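Local structure of regulation of enolase protein 1 (Saccharomyces cerevisiae, 3O12) at residues 150-161 and 170-180. The protein functions in galactose metabolism through the Gal83 protein and may control the level of the enolase Eno1. Sequence-based numbering, arbitrary orientation.
Sequences LRVTVEKGVLRI and WPLVRLAPFPT
The guanidinium of Arg151 stacks over one face of the Trp170 indole, planes 20° apart, in a cation-pi contact with Arg151 CZ 3.9 Å from the centroid of the five-membered ring. Arg151 NH2 comes closest, 3.5 Å from Trp170 CE2, while Arg151 CB packs against CZ3 of the six-membered ring. A bend at chi3 (-70°) of the otherwise extended arginine lets both ends of the chain meet one indole, and a hydrogen bond from NH2 to Gln86 OE1 on the adjoining strand 83-91 helps to fix the guanidinium.

Beyond this stack, residues 158-161 of strand 158-164 pair antiparallel with strand 172-177. Leu159 and Ala176 exchange two backbone hydrogen bonds, Leu159 N to Ala176 O at 2.8 Å and Ala176 N to Leu159 O at 3.0 Å. Near the start of strand 172-177, Ile161 O receives Val173 N at 2.8 Å and, weakly, Arg174 N at 3.3 Å. This is a classic beta bulge, and it brings Val173 CB to 3.9 Å from Ile161 CG2, while Ile161 CD1 rests on Arg174 CB. The extended Arg174 chain carries its guanidinium away to Ser127 OG and Asp135 O.

At the other end the side chains of Leu159 and Phe178 extend alongside each other. With CG anti to the backbone N (chi1 -174°), Leu159 places CD1 over one face of the Phe178 ring, 4.2 Å from its centroid, in a CH-pi contact; Pro179 CD covers the opposite face. Phe178 N also bonds to Gly157 O from above the carbonyl plane. Gly157, at positive phi, belongs to the type I' turn Glu155-Val158, which links strands 148-155 and 158-164 into a tight hairpin. With strand 172-177 they form an antiparallel beta meander at one edge of a seven-stranded sheet.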
# COMPACT_ATOMS: atom_id res chain seq x y z
N LEU A 150 5.61 -4.61 -5.37
CA LEU A 150 6.16 -3.45 -4.68
C LEU A 150 7.20 -3.87 -3.69
O LEU A 150 7.08 -4.92 -3.06
CB LEU A 150 5.07 -2.68 -3.92
CG LEU A 150 4.05 -1.99 -4.82
CD1 LEU A 150 2.80 -1.62 -4.04
CD2 LEU A 150 4.67 -0.75 -5.51
N ARG A 151 8.23 -3.05 -3.53
CA ARG A 151 9.24 -3.25 -2.52
C ARG A 151 9.44 -1.94 -1.81
O ARG A 151 9.65 -0.89 -2.43
CB ARG A 151 10.56 -3.73 -3.14
CG ARG A 151 11.70 -3.87 -2.15
CD ARG A 151 12.99 -4.25 -2.85
NE ARG A 151 12.94 -5.61 -3.35
CZ ARG A 151 13.87 -6.17 -4.12
NH1 ARG A 151 14.92 -5.46 -4.51
NH2 ARG A 151 13.74 -7.43 -4.51
N VAL A 152 9.35 -1.96 -0.49
CA VAL A 152 9.52 -0.76 0.31
C VAL A 152 10.57 -0.98 1.39
O VAL A 152 10.55 -2.02 2.07
CB VAL A 152 8.20 -0.35 0.97
CG1 VAL A 152 8.39 0.89 1.83
CG2 VAL A 152 7.14 -0.11 -0.10
N THR A 153 11.47 -0.02 1.54
CA THR A 153 12.51 -0.07 2.56
C THR A 153 12.42 1.18 3.42
O THR A 153 12.34 2.29 2.89
CB THR A 153 13.90 -0.15 1.92
OG1 THR A 153 13.97 -1.33 1.11
CG2 THR A 153 14.98 -0.20 2.98
N VAL A 154 12.41 1.00 4.73
CA VAL A 154 12.51 2.12 5.66
C VAL A 154 13.69 1.88 6.58
O VAL A 154 13.78 0.83 7.22
CB VAL A 154 11.24 2.28 6.52
CG1 VAL A 154 11.46 3.36 7.58
CG2 VAL A 154 10.04 2.63 5.65
N GLU A 155 14.60 2.85 6.64
CA GLU A 155 15.79 2.73 7.46
C GLU A 155 16.35 4.12 7.67
O GLU A 155 16.41 4.93 6.73
CB GLU A 155 16.82 1.84 6.76
CG GLU A 155 18.08 1.58 7.57
CD GLU A 155 19.05 0.65 6.84
OE1 GLU A 155 18.99 0.59 5.59
OE2 GLU A 155 19.87 0.00 7.52
N LYS A 156 16.77 4.39 8.90
CA LYS A 156 17.41 5.66 9.24
C LYS A 156 16.63 6.87 8.74
O LYS A 156 17.21 7.83 8.22
CB LYS A 156 18.85 5.68 8.74
CG LYS A 156 19.75 4.64 9.40
CD LYS A 156 21.14 4.62 8.78
CE LYS A 156 21.07 4.26 7.30
NZ LYS A 156 22.42 4.20 6.66
N GLY A 157 15.31 6.83 8.90
CA GLY A 157 14.48 7.98 8.60
C GLY A 157 14.27 8.26 7.13
O GLY A 157 13.90 9.38 6.74
N VAL A 158 14.47 7.24 6.30
CA VAL A 158 14.27 7.36 4.86
C VAL A 158 13.44 6.20 4.38
O VAL A 158 13.70 5.03 4.73
CB VAL A 158 15.61 7.36 4.08
CG1 VAL A 158 15.36 7.39 2.57
CG2 VAL A 158 16.46 8.53 4.50
N LEU A 159 12.42 6.51 3.58
CA LEU A 159 11.61 5.51 2.92
C LEU A 159 11.92 5.47 1.43
O LEU A 159 12.02 6.50 0.77
CB LEU A 159 10.13 5.78 3.17
CG LEU A 159 9.11 4.75 2.67
CD1 LEU A 159 7.85 4.75 3.54
CD2 LEU A 159 8.77 5.02 1.21
N ARG A 160 12.08 4.26 0.88
CA ARG A 160 12.28 4.07 -0.56
C ARG A 160 11.24 3.10 -1.07
O ARG A 160 11.06 2.02 -0.50
CB ARG A 160 13.67 3.49 -0.83
CG ARG A 160 14.80 4.45 -0.66
CD ARG A 160 16.14 3.78 -0.96
NE ARG A 160 16.81 3.35 0.26
CZ ARG A 160 17.17 2.10 0.53
NH1 ARG A 160 16.92 1.12 -0.35
NH2 ARG A 160 17.77 1.82 1.67
N ILE A 161 10.55 3.46 -2.14
CA ILE A 161 9.58 2.59 -2.79
C ILE A 161 10.07 2.22 -4.17
O ILE A 161 10.48 3.10 -4.94
CB ILE A 161 8.25 3.32 -3.04
CG1 ILE A 161 7.70 3.92 -1.76
CG2 ILE A 161 7.23 2.37 -3.67
CD1 ILE A 161 6.47 4.75 -1.99
N TRP A 170 13.76 -3.39 -10.61
CA TRP A 170 13.03 -2.66 -9.56
C TRP A 170 13.25 -1.15 -9.58
O TRP A 170 13.93 -0.61 -8.70
CB TRP A 170 13.42 -3.20 -8.19
CG TRP A 170 13.11 -4.65 -7.98
CD1 TRP A 170 13.89 -5.72 -8.31
CD2 TRP A 170 11.92 -5.20 -7.39
NE1 TRP A 170 13.26 -6.90 -7.97
CE2 TRP A 170 12.05 -6.60 -7.41
CE3 TRP A 170 10.75 -4.64 -6.86
CZ2 TRP A 170 11.06 -7.45 -6.90
CZ3 TRP A 170 9.77 -5.48 -6.36
CH2 TRP A 170 9.94 -6.88 -6.38
N PRO A 171 12.67 -0.45 -10.57
CA PRO A 171 12.80 1.01 -10.65
C PRO A 171 12.28 1.73 -9.40
O PRO A 171 11.31 1.31 -8.77
CB PRO A 171 11.95 1.39 -11.87
CG PRO A 171 11.15 0.19 -12.20
CD PRO A 171 11.92 -1.00 -11.71
N LEU A 172 12.95 2.83 -9.07
CA LEU A 172 12.54 3.69 -7.97
C LEU A 172 11.26 4.44 -8.29
O LEU A 172 11.07 4.93 -9.42
CB LEU A 172 13.64 4.71 -7.67
CG LEU A 172 13.33 5.70 -6.55
CD1 LEU A 172 13.51 5.04 -5.20
CD2 LEU A 172 14.20 6.96 -6.67
N VAL A 173 10.39 4.53 -7.30
CA VAL A 173 9.12 5.26 -7.40
C VAL A 173 9.22 6.51 -6.52
O VAL A 173 8.80 7.61 -6.91
CB VAL A 173 7.95 4.37 -6.88
CG1 VAL A 173 6.65 5.16 -6.77
CG2 VAL A 173 7.77 3.15 -7.76
N ARG A 174 9.77 6.35 -5.32
CA ARG A 174 9.82 7.44 -4.37
C ARG A 174 10.91 7.26 -3.33
O ARG A 174 11.19 6.14 -2.90
CB ARG A 174 8.47 7.60 -3.68
CG ARG A 174 8.33 8.91 -2.93
CD ARG A 174 6.88 9.29 -2.84
NE ARG A 174 6.67 10.57 -2.18
CZ ARG A 174 5.46 11.11 -2.04
NH1 ARG A 174 4.41 10.46 -2.53
NH2 ARG A 174 5.31 12.26 -1.42
N LEU A 175 11.53 8.37 -2.94
CA LEU A 175 12.59 8.38 -1.94
C LEU A 175 12.35 9.61 -1.08
O LEU A 175 12.42 10.75 -1.58
CB LEU A 175 13.96 8.45 -2.61
CG LEU A 175 15.22 8.56 -1.73
CD1 LEU A 175 15.49 7.26 -1.01
CD2 LEU A 175 16.42 8.97 -2.56
N ALA A 176 12.08 9.41 0.20
CA ALA A 176 11.61 10.51 1.03
C ALA A 176 11.93 10.33 2.49
O ALA A 176 12.13 9.21 2.94
CB ALA A 176 10.11 10.63 0.88
N PRO A 177 11.94 11.42 3.26
CA PRO A 177 12.06 11.29 4.71
C PRO A 177 10.82 10.63 5.28
O PRO A 177 9.72 10.83 4.78
CB PRO A 177 12.12 12.75 5.20
CG PRO A 177 12.44 13.56 4.00
CD PRO A 177 11.85 12.83 2.83
N PHE A 178 11.01 9.85 6.33
CA PHE A 178 9.89 9.23 7.01
C PHE A 178 10.31 9.13 8.47
O PHE A 178 11.48 8.90 8.76
CB PHE A 178 9.60 7.85 6.41
CG PHE A 178 8.24 7.30 6.76
CD1 PHE A 178 7.09 7.90 6.27
CD2 PHE A 178 8.11 6.21 7.60
CE1 PHE A 178 5.83 7.41 6.60
CE2 PHE A 178 6.86 5.70 7.93
CZ PHE A 178 5.72 6.31 7.43
N PRO A 179 9.38 9.34 9.41
CA PRO A 179 9.83 9.38 10.81
C PRO A 179 10.50 8.09 11.26
O PRO A 179 10.06 7.00 10.89
CB PRO A 179 8.53 9.58 11.59
CG PRO A 179 7.64 10.28 10.65
CD PRO A 179 7.95 9.66 9.29
N THR A 180 11.55 8.21 12.06
CA THR A 180 12.11 7.05 12.74
C THR A 180 11.10 6.52 13.74
O THR A 180 10.26 7.27 14.25
CB THR A 180 13.43 7.38 13.47
OG1 THR A 180 13.19 8.45 14.39
CG2 THR A 180 14.49 7.81 12.48